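PDB 7F52: Non-structural protein 2 from Infectious bronchitis virus, which is of unsettled function but, as a coronavirus non-structural protein, probably supports viral infection inside the host cell. Local coordinates for residues L383-I388 and E459-A464; C480-A485 and K514-C519; V487-V492 and A528-A533; C542-V547 and L554-I559. One frame throughout, in Å; residues are numbered along the deposited sequence.

The four contacts follow the chain from helix 377-390 to helix 553-561, all on one side of the chain's centre. Helix 478-491 joins the first three: it gives its 480-485 turns to contact 2 and its C-terminal part, with Val492, to contact 3, the two centres lying about 13 Å apart, and it receives Trp461 of contact 1, where Trp461 CB is 3.6 Å from Val487 CG2. Contacts 3 and 4, again about 13 Å between centres, touch where Ala533 CB meets Val547 CG2 at 3.5 Å. Contacts 1 and 4 do not touch, their nearest atoms being about 14 Å apart. All four are side-chain packing between helices, a turn and a strand.

Contact 1: residues L383-I388 and E459-A464; sequences LILAAI and EFWRLA
Leu385 and Ile388 of helix 377-390 meet Phe460, Trp461 and Ala464 of helix 455-467 in an apolar helix-helix packing. The short axes cross at 70° and come no nearer than 12.1 Å, so side chains rather than backbones bridge the gap. Leu385 does this with a single methyl: CD2 reaches Phe460 CE2 at 3.4 Å and Trp461 CH2 at 3.8 Å, approaching obliquely to both rings. Beside it, Ile388 uses two branches on one small partner. Its CD1 lies 3.8 Å from Ala464 CB, and CG2 comes near both that methyl and the Phe460 CZ. The backbones are nearest here, at the small Ala464, with Ile388 CA and Ala464 CA 6.8 Å apart.

Further out, Phe460 is extended from its helix, CG anti to the backbone N (chi1 180°), which carries the ring across to the leucine. The ring also meets that of Tyr389, the planes inclined at about 40°. Leu385 touches Ile432 and Leu436, and Trp461 rests on Cys480 and Met484, so helix 432-439 adjoins the leucine and helix 478-491 the tryptophan. The two rings brace each other as well: Phe460 CD2 stands 3.7 Å above the plane of the Trp461 indole, toward its rim, while Trp461 CD1 sits in plane at the edge of the Phe460 ring.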
loop_
_atom_site.group_PDB
_atom_site.type_symbol
_atom_site.label_atom_id
_atom_site.label_comp_id
_atom_site.label_asym_id
_atom_site.label_seq_id
_atom_site.Cartn_x
_atom_site.Cartn_y
_atom_site.Cartn_z
ATOM N N LEU A 383 -2.466 -7.817 43.040
ATOM C CA LEU A 383 -2.165 -6.482 42.526
ATOM C C LEU A 383 -0.697 -6.223 42.832
ATOM O O LEU A 383 0.046 -5.744 41.962
ATOM C CB LEU A 383 -3.071 -5.394 43.137
ATOM C CG LEU A 383 -4.519 -5.385 42.634
ATOM C CD1 LEU A 383 -5.413 -4.463 43.459
ATOM C CD2 LEU A 383 -4.581 -5.014 41.137
ATOM N N ILE A 384 -0.282 -6.569 44.056
ATOM C CA ILE A 384 1.112 -6.387 44.462
ATOM C C ILE A 384 2.020 -7.238 43.572
ATOM O O ILE A 384 3.113 -6.804 43.182
ATOM C CB ILE A 384 1.342 -6.758 45.945
ATOM C CG1 ILE A 384 0.663 -5.751 46.863
ATOM C CG2 ILE A 384 2.838 -6.843 46.276
ATOM C CD1 ILE A 384 1.006 -5.997 48.328
ATOM N N LEU A 385 1.565 -8.442 43.231
ATOM C CA LEU A 385 2.359 -9.278 42.340
ATOM C C LEU A 385 2.467 -8.582 40.973
ATOM O O LEU A 385 3.575 -8.413 40.442
ATOM C CB LEU A 385 1.762 -10.689 42.226
ATOM C CG LEU A 385 1.948 -11.592 43.469
ATOM C CD1 LEU A 385 1.188 -12.895 43.336
ATOM C CD2 LEU A 385 3.412 -11.890 43.797
ATOM N N ALA A 386 1.338 -8.133 40.428
ATOM C CA ALA A 386 1.365 -7.396 39.147
ATOM C C ALA A 386 2.327 -6.189 39.209
ATOM O O ALA A 386 3.106 -5.968 38.295
ATOM C CB ALA A 386 -0.035 -6.951 38.756
ATOM N N ALA A 387 2.317 -5.455 40.316
ATOM C CA ALA A 387 3.256 -4.354 40.511
ATOM C C ALA A 387 4.720 -4.811 40.512
ATOM O O ALA A 387 5.580 -4.143 39.921
ATOM C CB ALA A 387 2.942 -3.620 41.805
ATOM N N ILE A 388 5.018 -5.932 41.179
ATOM C CA ILE A 388 6.416 -6.378 41.280
ATOM C C ILE A 388 6.966 -6.772 39.904
ATOM O O ILE A 388 8.105 -6.404 39.530
ATOM C CB ILE A 388 6.567 -7.553 42.248
ATOM C CG1 ILE A 388 6.344 -7.076 43.679
ATOM C CG2 ILE A 388 7.956 -8.170 42.136
ATOM C CD1 ILE A 388 6.566 -8.168 44.684
ATOM N N GLU A 459 12.632 -18.408 45.076
ATOM C CA GLU A 459 13.503 -17.555 44.285
ATOM C C GLU A 459 12.809 -16.239 43.920
ATOM O O GLU A 459 13.396 -15.158 44.028
ATOM C CB GLU A 459 13.971 -18.297 43.035
ATOM C CG GLU A 459 15.296 -19.014 43.225
ATOM C CD GLU A 459 16.319 -18.143 43.928
ATOM O OE1 GLU A 459 16.650 -17.071 43.377
ATOM O OE2 GLU A 459 16.784 -18.521 45.035
ATOM N N PHE A 460 11.558 -16.342 43.495
ATOM C CA PHE A 460 10.732 -15.171 43.264
ATOM C C PHE A 460 10.700 -14.210 44.457
ATOM O O PHE A 460 10.991 -13.023 44.314
ATOM C CB PHE A 460 9.308 -15.596 42.932
ATOM C CG PHE A 460 8.398 -14.449 42.690
ATOM C CD1 PHE A 460 8.466 -13.746 41.500
ATOM C CD2 PHE A 460 7.494 -14.053 43.659
ATOM C CE1 PHE A 460 7.637 -12.667 41.276
ATOM C CE2 PHE A 460 6.655 -12.969 43.439
ATOM C CZ PHE A 460 6.725 -12.283 42.256
ATOM N N TRP A 461 10.354 -14.730 45.632
ATOM C CA TRP A 461 10.169 -13.891 46.806
ATOM C C TRP A 461 11.494 -13.350 47.334
ATOM O O TRP A 461 11.533 -12.314 48.005
ATOM C CB TRP A 461 9.412 -14.662 47.901
ATOM C CG TRP A 461 7.988 -14.918 47.506
ATOM C CD1 TRP A 461 7.469 -16.077 46.995
ATOM C CD2 TRP A 461 6.905 -13.971 47.536
ATOM N NE1 TRP A 461 6.125 -15.918 46.728
ATOM C CE2 TRP A 461 5.757 -14.631 47.041
ATOM C CE3 TRP A 461 6.790 -12.636 47.953
ATOM C CZ2 TRP A 461 4.509 -13.993 46.936
ATOM C CZ3 TRP A 461 5.547 -12.007 47.858
ATOM C CH2 TRP A 461 4.425 -12.689 47.358
ATOM N N ARG A 462 12.589 -14.025 47.026
ATOM C CA ARG A 462 13.859 -13.545 47.543
ATOM C C ARG A 462 14.276 -12.319 46.749
ATOM O O ARG A 462 14.794 -11.348 47.310
ATOM C CB ARG A 462 14.937 -14.626 47.486
ATOM C CG ARG A 462 16.057 -14.386 48.473
ATOM C CD ARG A 462 17.388 -14.309 47.773
ATOM N NE ARG A 462 17.371 -15.067 46.525
ATOM C CZ ARG A 462 18.278 -14.927 45.560
ATOM N NH1 ARG A 462 19.285 -14.071 45.712
ATOM N NH2 ARG A 462 18.184 -15.642 44.447
ATOM N N LEU A 463 14.027 -12.373 45.443
ATOM C CA LEU A 463 14.347 -11.280 44.529
ATOM C C LEU A 463 13.397 -10.098 44.705
ATOM O O LEU A 463 13.824 -8.940 44.698
ATOM C CB LEU A 463 14.311 -11.776 43.075
ATOM C CG LEU A 463 15.538 -12.596 42.666
ATOM C CD1 LEU A 463 15.616 -12.761 41.171
ATOM C CD2 LEU A 463 16.815 -11.945 43.204
ATOM N N ALA A 464 12.110 -10.403 44.853
ATOM C CA ALA A 464 11.116 -9.389 45.157
ATOM C C ALA A 464 11.569 -8.600 46.361
ATOM O O ALA A 464 11.571 -7.355 46.332
ATOM C CB ALA A 464 9.770 -10.012 45.408
#

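Contact 2: residues C480-A485 and K514-C519; sequences CKAQMA and KVVDFC
Lys481 and Cys519 touch through their CB atoms, 4.1 Å apart, and flat groups lie around them. The ammonium of Lys481 makes a cation-pi interaction with Trp523 and a hydrogen bond to Lys476 O, so its polar end is held twice. Phe518, one residue before the cysteine, meets Phe526 edge-to-face and Tyr522 with planes inclined at about 40°.

Between the helices themselves the packing is small and aliphatic. The methyl of Ala482 fits between two valine branches, with CB 3.8 Å from Val515 CG1 and also 3.8 Å from Val516 CG2. In Val515 a chi1 of -177°, with CG1 anti to N, turns that methyl to both alanines, Ala485 CB lying 4.4 Å from it. Cys519 SG lies over the backbone instead, 3.9 Å from Ala482 CA. With alanines on one side, the axes come within 8.5 Å while crossing at 113°.

Helix 478-491 is thus covered by helix 511-519 along this stripe and by helix 455-467 elsewhere, where Met484 touches Tyr465. Phe512 of helix 511-519 also reaches Ala482, and Phe552, from a loop, touches Val515.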
loop_
_atom_site.group_PDB
_atom_site.type_symbol
_atom_site.label_atom_id
_atom_site.label_comp_id
_atom_site.label_asym_id
_atom_site.label_seq_id
_atom_site.Cartn_x
_atom_site.Cartn_y
_atom_site.Cartn_z
ATOM N N CYS A 480 1.364 -15.867 51.012
ATOM C CA CYS A 480 2.449 -14.943 50.663
ATOM C C CYS A 480 3.163 -14.456 51.920
ATOM O O CYS A 480 4.369 -14.181 51.903
ATOM C CB CYS A 480 1.919 -13.758 49.847
ATOM S SG CYS A 480 1.310 -14.183 48.174
ATOM N N LYS A 481 2.428 -14.344 53.018
ATOM C CA LYS A 481 3.084 -14.101 54.295
ATOM C C LYS A 481 4.011 -15.272 54.641
ATOM O O LYS A 481 5.102 -15.078 55.186
ATOM C CB LYS A 481 2.056 -13.895 55.396
ATOM C CG LYS A 481 1.341 -12.560 55.329
ATOM C CD LYS A 481 -0.111 -12.751 55.714
ATOM C CE LYS A 481 -0.587 -11.747 56.740
ATOM N NZ LYS A 481 -1.980 -12.114 57.106
ATOM N N ALA A 482 3.579 -16.484 54.301
ATOM C CA ALA A 482 4.363 -17.675 54.625
ATOM C C ALA A 482 5.683 -17.655 53.841
ATOM O O ALA A 482 6.759 -17.933 54.402
ATOM C CB ALA A 482 3.573 -18.933 54.336
ATOM N N GLN A 483 5.601 -17.258 52.570
ATOM C CA GLN A 483 6.777 -17.191 51.697
ATOM C C GLN A 483 7.730 -16.082 52.134
ATOM O O GLN A 483 8.957 -16.232 52.099
ATOM C CB GLN A 483 6.339 -17.002 50.238
ATOM C CG GLN A 483 5.546 -18.211 49.770
ATOM C CD GLN A 483 6.273 -19.064 48.754
ATOM O OE1 GLN A 483 5.991 -19.014 47.570
ATOM N NE2 GLN A 483 7.294 -19.751 49.201
ATOM N N MET A 484 7.177 -14.967 52.577
ATOM C CA MET A 484 8.061 -13.883 52.956
ATOM C C MET A 484 8.707 -14.222 54.294
ATOM O O MET A 484 9.888 -13.941 54.497
ATOM C CB MET A 484 7.326 -12.528 52.998
ATOM C CG MET A 484 7.278 -11.798 51.667
ATOM S SD MET A 484 8.905 -11.639 50.906
ATOM C CE MET A 484 9.849 -10.943 52.267
ATOM N N ALA A 485 7.944 -14.847 55.189
ATOM C CA ALA A 485 8.510 -15.374 56.445
ATOM C C ALA A 485 9.710 -16.283 56.175
ATOM O O ALA A 485 10.777 -16.113 56.775
ATOM C CB ALA A 485 7.450 -16.124 57.252
ATOM N N LYS A 514 2.536 -25.910 57.859
ATOM C CA LYS A 514 2.829 -25.414 59.185
ATOM C C LYS A 514 2.951 -23.898 59.116
ATOM O O LYS A 514 2.263 -23.202 59.861
ATOM C CB LYS A 514 4.099 -26.047 59.752
ATOM C CG LYS A 514 3.905 -27.465 60.278
ATOM C CD LYS A 514 3.477 -27.482 61.746
ATOM C CE LYS A 514 2.897 -28.830 62.118
ATOM N NZ LYS A 514 3.517 -29.890 61.272
ATOM N N VAL A 515 3.798 -23.382 58.220
ATOM C CA VAL A 515 4.112 -21.950 58.177
ATOM C C VAL A 515 2.886 -21.095 57.796
ATOM O O VAL A 515 2.662 -20.023 58.368
ATOM C CB VAL A 515 5.282 -21.665 57.227
ATOM C CG1 VAL A 515 5.640 -20.183 57.245
ATOM C CG2 VAL A 515 6.484 -22.480 57.649
ATOM N N VAL A 516 2.079 -21.590 56.866
ATOM C CA VAL A 516 0.825 -20.936 56.521
ATOM C C VAL A 516 -0.106 -20.749 57.739
ATOM O O VAL A 516 -0.551 -19.627 58.015
ATOM C CB VAL A 516 0.088 -21.725 55.417
ATOM C CG1 VAL A 516 -1.305 -21.192 55.220
ATOM C CG2 VAL A 516 0.868 -21.657 54.105
ATOM N N ASP A 517 -0.368 -21.836 58.471
ATOM C CA ASP A 517 -1.370 -21.860 59.551
ATOM C C ASP A 517 -1.047 -20.948 60.733
ATOM O O ASP A 517 -1.940 -20.526 61.464
ATOM C CB ASP A 517 -1.561 -23.295 60.062
ATOM C CG ASP A 517 -2.679 -24.034 59.338
ATOM O OD1 ASP A 517 -3.280 -23.436 58.417
ATOM O OD2 ASP A 517 -2.941 -25.215 59.665
ATOM N N PHE A 518 0.229 -20.641 60.911
ATOM C CA PHE A 518 0.680 -19.805 62.009
ATOM C C PHE A 518 0.708 -18.343 61.588
ATOM O O PHE A 518 0.603 -17.446 62.429
ATOM C CB PHE A 518 2.048 -20.305 62.455
ATOM C CG PHE A 518 2.823 -19.385 63.341
ATOM C CD1 PHE A 518 3.557 -18.333 62.810
ATOM C CD2 PHE A 518 2.914 -19.641 64.703
ATOM C CE1 PHE A 518 4.303 -17.509 63.625
ATOM C CE2 PHE A 518 3.665 -18.830 65.527
ATOM C CZ PHE A 518 4.364 -17.756 64.985
ATOM N N CYS A 519 0.843 -18.111 60.283
ATOM C CA CYS A 519 0.804 -16.759 59.719
ATOM C C CYS A 519 -0.626 -16.218 59.696
ATOM O O CYS A 519 -0.847 -15.013 59.581
ATOM C CB CYS A 519 1.400 -16.737 58.301
ATOM S SG CYS A 519 3.224 -16.785 58.244
#

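Contact 3: residues V487-V492 and A528-A533; sequences VILATV and AQLKRA
This is a helix-to-turn packing: the type I beta turn Leu530-Ala533, which starts on helix 526-530, lies against the C-terminal part of helix 478-491 and the adjoining Val492. Val492 is central to the join. Its CG2 lies among turn carbonyls, 3.6 Å from Leu530 O and 3.3 Å from Ala533 O, contacts of a methyl with oxygen rather than hydrogen bonds. CG2 is there because it stands anti to the valine's nitrogen, while CG1 takes the position between nitrogen and carbonyl carbon (chi1 64°) and approaches Ala533 CB. Leu530 O is itself tied into the turn, accepting the Ala533 N bond at 3.0 Å.

Leu530 makes apolar contacts with the helix. Its CB meets Ile488 CG2 at 4.1 Å, the two side chains running at a slant to one another, and its CD1 comes to 4.3 Å from Leu489 CD1. Leu489 is backed from a loop by Phe552, and Ile488 by Tyr465 of helix 455-467. Ala482 and Ala485, earlier on the same helix, pack on helix 511-519 instead.

At the outer border the CB of Lys531 points away from the helix, yet the otherwise extended chain, with a turn at its last torsion (chi4 64°), brings the ammonium near Ile488. That ammonium forms a salt bridge with Glu472, a residue that also touches Ile488. Where the chain passes the helix, Lys531 NZ lies 4.4 Å from Ile488 CD1.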
loop_
_atom_site.group_PDB
_atom_site.type_symbol
_atom_site.label_atom_id
_atom_site.label_comp_id
_atom_site.label_asym_id
_atom_site.label_seq_id
_atom_site.Cartn_x
_atom_site.Cartn_y
_atom_site.Cartn_z
ATOM N N VAL A 487 11.640 -16.347 53.444
ATOM C CA VAL A 487 12.705 -15.491 52.902
ATOM C C VAL A 487 13.468 -14.720 53.997
ATOM O O VAL A 487 14.705 -14.684 53.999
ATOM C CB VAL A 487 12.136 -14.463 51.863
ATOM C CG1 VAL A 487 13.086 -13.281 51.680
ATOM C CG2 VAL A 487 11.877 -15.128 50.509
ATOM N N ILE A 488 12.731 -14.096 54.919
ATOM C CA ILE A 488 13.329 -13.377 56.054
ATOM C C ILE A 488 14.240 -14.283 56.899
ATOM O O ILE A 488 15.338 -13.880 57.320
ATOM C CB ILE A 488 12.248 -12.796 56.991
ATOM C CG1 ILE A 488 11.271 -11.901 56.233
ATOM C CG2 ILE A 488 12.894 -12.054 58.159
ATOM C CD1 ILE A 488 11.689 -10.448 56.161
ATOM N N LEU A 489 13.764 -15.496 57.176
ATOM C CA LEU A 489 14.569 -16.444 57.945
ATOM C C LEU A 489 15.754 -16.995 57.155
ATOM O O LEU A 489 16.678 -17.565 57.743
ATOM C CB LEU A 489 13.789 -17.722 58.276
ATOM C CG LEU A 489 14.613 -18.884 58.850
ATOM C CD1 LEU A 489 15.311 -18.474 60.145
ATOM C CD2 LEU A 489 13.737 -20.101 59.088
ATOM N N ALA A 490 15.747 -16.793 55.836
ATOM C CA ALA A 490 16.864 -17.245 55.016
ATOM C C ALA A 490 17.867 -16.098 55.004
ATOM O O ALA A 490 19.067 -16.315 54.851
ATOM C CB ALA A 490 16.460 -17.484 53.582
ATOM N N THR A 491 17.391 -14.876 55.208
ATOM C CA THR A 491 18.287 -13.738 55.106
ATOM C C THR A 491 18.826 -13.392 56.504
ATOM O O THR A 491 19.744 -12.582 56.608
ATOM C CB THR A 491 17.596 -12.441 54.570
ATOM O OG1 THR A 491 16.323 -12.272 55.198
ATOM C CG2 THR A 491 17.354 -12.550 53.077
ATOM N N VAL A 492 18.298 -14.007 57.568
ATOM C CA VAL A 492 18.832 -13.734 58.918
ATOM C C VAL A 492 19.840 -14.800 59.347
ATOM O O VAL A 492 20.630 -14.573 60.279
ATOM C CB VAL A 492 17.786 -13.821 60.079
ATOM C CG1 VAL A 492 17.219 -15.220 60.247
ATOM C CG2 VAL A 492 18.425 -13.396 61.387
ATOM N N ALA A 528 9.415 -9.173 62.615
ATOM C CA ALA A 528 10.262 -8.350 63.465
ATOM C C ALA A 528 11.022 -9.232 64.459
ATOM O O ALA A 528 12.195 -8.977 64.747
ATOM C CB ALA A 528 9.440 -7.299 64.187
ATOM N N GLN A 529 10.372 -10.285 64.957
ATOM C CA GLN A 529 11.057 -11.237 65.841
ATOM C C GLN A 529 12.150 -12.043 65.122
ATOM O O GLN A 529 13.248 -12.185 65.653
ATOM C CB GLN A 529 10.063 -12.211 66.497
ATOM C CG GLN A 529 9.252 -11.627 67.652
ATOM C CD GLN A 529 10.125 -11.024 68.748
ATOM O OE1 GLN A 529 10.126 -9.807 68.955
ATOM N NE2 GLN A 529 10.858 -11.876 69.462
ATOM N N LEU A 530 11.854 -12.579 63.936
ATOM C CA LEU A 530 12.839 -13.371 63.183
ATOM C C LEU A 530 14.171 -12.655 62.983
ATOM O O LEU A 530 15.223 -13.291 62.919
ATOM C CB LEU A 530 12.307 -13.757 61.804
ATOM C CG LEU A 530 11.491 -15.031 61.621
ATOM C CD1 LEU A 530 12.218 -16.237 62.213
ATOM C CD2 LEU A 530 10.160 -14.843 62.259
ATOM N N LYS A 531 14.123 -11.336 62.875
ATOM C CA LYS A 531 15.320 -10.554 62.594
ATOM C C LYS A 531 16.399 -10.666 63.674
ATOM O O LYS A 531 17.543 -10.280 63.450
ATOM C CB LYS A 531 14.953 -9.077 62.397
ATOM C CG LYS A 531 14.467 -8.720 61.001
ATOM C CD LYS A 531 14.272 -7.216 60.856
ATOM C CE LYS A 531 13.651 -6.863 59.512
ATOM N NZ LYS A 531 12.273 -7.427 59.375
ATOM N N ARG A 532 16.036 -11.176 64.843
ATOM C CA ARG A 532 16.984 -11.266 65.948
ATOM C C ARG A 532 17.410 -12.714 66.189
ATOM O O ARG A 532 18.196 -13.000 67.092
ATOM C CB ARG A 532 16.379 -10.671 67.224
ATOM C CG ARG A 532 15.254 -11.508 67.807
ATOM C CD ARG A 532 14.858 -11.038 69.196
ATOM N NE ARG A 532 14.299 -9.691 69.188
ATOM C CZ ARG A 532 14.238 -8.907 70.260
ATOM N NH1 ARG A 532 14.716 -9.334 71.422
ATOM N NH2 ARG A 532 13.710 -7.691 70.165
ATOM N N ALA A 533 16.892 -13.617 65.362
ATOM C CA ALA A 533 17.165 -15.048 65.481
ATOM C C ALA A 533 18.616 -15.417 65.189
ATOM O O ALA A 533 19.191 -14.981 64.194
ATOM C CB ALA A 533 16.246 -15.830 64.553
#

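Contact 4: residues C542-V547 and L554-I559; sequences CVLKGV and LLLDAI
This is helix-on-strand packing, local in sequence: strand 542-545, the second arm of a two-stranded antiparallel hairpin with 534-537, lies against helix 553-561, which follows after a short connection. The short axes approach to 8.4 Å with 127° between their directions. One side chain, Leu556, does most of the work from the helix. It points at the strand and spreads two methyls over different features. CD1 lies on the backbone, near Cys542 O and 3.7 Å from Leu544 N, and reaches the Leu544 CB at 4.2 Å. CD2 turns to the sulfur, 3.8 Å from Cys542 SG.

Cys542 answers from the strand. With SG anti to its own nitrogen (chi1 -162°), the thiol is laid against the helix, 3.6 Å from Leu556 CB and 4.3 Å from Ile559 CG2. The sulfur thus lies against the base of the leucine, while the leucine methyls divide between that sulfur and the strand backbone. Val543 lies at the border and turns its CB from the helix.

At the end of the strand, from Leu544 to Val547, the chain reverses in a type II turn with Gly546 at its third position, closed by Val547 N to Leu544 O at 3.2 Å.

In the hairpin, Val543 pairs by backbone hydrogen bonds with Ile536, and Lys545 with Lys534, while Leu556 also reaches Leu535 and Leu544 touches Ala533. Helix 497-505 also packs on helix 553-561, Val501 touching Leu555 and Ile559; Ile559 thus meets both the strand cysteine and that helix.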
loop_
_atom_site.group_PDB
_atom_site.type_symbol
_atom_site.label_atom_id
_atom_site.label_comp_id
_atom_site.label_asym_id
_atom_site.label_seq_id
_atom_site.Cartn_x
_atom_site.Cartn_y
_atom_site.Cartn_z
ATOM N N CYS A 542 18.035 -28.316 69.339
ATOM C CA CYS A 542 17.964 -27.404 68.191
ATOM C C CYS A 542 17.084 -26.166 68.302
ATOM O O CYS A 542 15.859 -26.247 68.183
ATOM C CB CYS A 542 17.526 -28.250 66.994
ATOM S SG CYS A 542 17.891 -27.438 65.407
ATOM N N VAL A 543 17.727 -25.021 68.509
ATOM C CA VAL A 543 17.016 -23.813 68.888
ATOM C C VAL A 543 17.203 -22.639 67.899
ATOM O O VAL A 543 18.251 -22.489 67.261
ATOM C CB VAL A 543 17.448 -23.378 70.331
ATOM C CG1 VAL A 543 17.800 -21.906 70.437
ATOM C CG2 VAL A 543 16.388 -23.761 71.346
ATOM N N LEU A 544 16.144 -21.841 67.758
ATOM C CA LEU A 544 16.214 -20.532 67.131
ATOM C C LEU A 544 16.265 -19.474 68.238
ATOM O O LEU A 544 15.238 -18.922 68.634
ATOM C CB LEU A 544 15.014 -20.314 66.222
ATOM C CG LEU A 544 15.350 -20.419 64.739
ATOM C CD1 LEU A 544 14.094 -20.323 63.882
ATOM C CD2 LEU A 544 16.401 -19.380 64.344
ATOM N N LYS A 545 17.465 -19.192 68.735
ATOM C CA LYS A 545 17.604 -18.419 69.961
ATOM C C LYS A 545 17.230 -16.968 69.761
ATOM O O LYS A 545 17.888 -16.241 69.016
ATOM C CB LYS A 545 19.036 -18.531 70.501
ATOM C CG LYS A 545 19.270 -17.884 71.858
ATOM C CD LYS A 545 20.645 -18.255 72.390
ATOM C CE LYS A 545 20.949 -17.574 73.716
ATOM N NZ LYS A 545 21.181 -16.113 73.539
ATOM N N GLY A 546 16.163 -16.557 70.440
ATOM C CA GLY A 546 15.688 -15.185 70.372
ATOM C C GLY A 546 14.265 -15.084 69.855
ATOM O O GLY A 546 13.696 -13.993 69.804
ATOM N N VAL A 547 13.700 -16.230 69.476
ATOM C CA VAL A 547 12.382 -16.303 68.852
ATOM C C VAL A 547 11.725 -17.348 69.740
ATOM O O VAL A 547 12.075 -18.530 69.673
ATOM C CB VAL A 547 12.475 -16.701 67.335
ATOM C CG1 VAL A 547 11.102 -16.685 66.652
ATOM C CG2 VAL A 547 13.436 -15.792 66.603
ATOM N N LEU A 554 9.571 -28.382 62.676
ATOM C CA LEU A 554 9.789 -29.375 61.621
ATOM C C LEU A 554 11.113 -29.135 60.902
ATOM O O LEU A 554 11.855 -30.075 60.614
ATOM C CB LEU A 554 8.649 -29.360 60.592
ATOM C CG LEU A 554 7.208 -29.652 61.027
ATOM C CD1 LEU A 554 6.457 -30.429 59.943
ATOM C CD2 LEU A 554 7.160 -30.385 62.358
ATOM N N LEU A 555 11.414 -27.870 60.628
ATOM C CA LEU A 555 12.642 -27.527 59.915
ATOM C C LEU A 555 13.875 -27.625 60.824
ATOM O O LEU A 555 14.925 -28.101 60.394
ATOM C CB LEU A 555 12.547 -26.120 59.301
ATOM C CG LEU A 555 13.877 -25.639 58.712
ATOM C CD1 LEU A 555 14.292 -26.498 57.526
ATOM C CD2 LEU A 555 13.834 -24.176 58.346
ATOM N N LEU A 556 13.753 -27.170 62.067
ATOM C CA LEU A 556 14.857 -27.305 63.016
ATOM C C LEU A 556 15.228 -28.786 63.222
ATOM O O LEU A 556 16.405 -29.127 63.382
ATOM C CB LEU A 556 14.510 -26.633 64.350
ATOM C CG LEU A 556 14.646 -25.099 64.343
ATOM C CD1 LEU A 556 14.525 -24.458 65.734
ATOM C CD2 LEU A 556 15.958 -24.688 63.670
ATOM N N ASP A 557 14.221 -29.658 63.177
ATOM C CA ASP A 557 14.426 -31.098 63.299
ATOM C C ASP A 557 15.315 -31.625 62.194
ATOM O O ASP A 557 16.403 -32.145 62.449
ATOM C CB ASP A 557 13.094 -31.853 63.264
ATOM C CG ASP A 557 12.255 -31.610 64.495
ATOM O OD1 ASP A 557 12.779 -31.007 65.462
ATOM O OD2 ASP A 557 11.081 -32.039 64.494
ATOM N N ALA A 558 14.834 -31.498 60.964
ATOM C CA ALA A 558 15.559 -31.974 59.798
ATOM C C ALA A 558 16.954 -31.350 59.707
ATOM O O ALA A 558 17.853 -31.911 59.083
ATOM C CB ALA A 558 14.765 -31.687 58.551
ATOM N N ILE A 559 17.129 -30.201 60.352
ATOM C CA ILE A 559 18.399 -29.480 60.320
ATOM C C ILE A 559 19.448 -30.210 61.127
ATOM O O ILE A 559 20.599 -30.329 60.702
ATOM C CB ILE A 559 18.259 -28.032 60.866
ATOM C CG1 ILE A 559 17.783 -27.093 59.766
ATOM C CG2 ILE A 559 19.585 -27.513 61.427
ATOM C CD1 ILE A 559 17.622 -25.660 60.222
#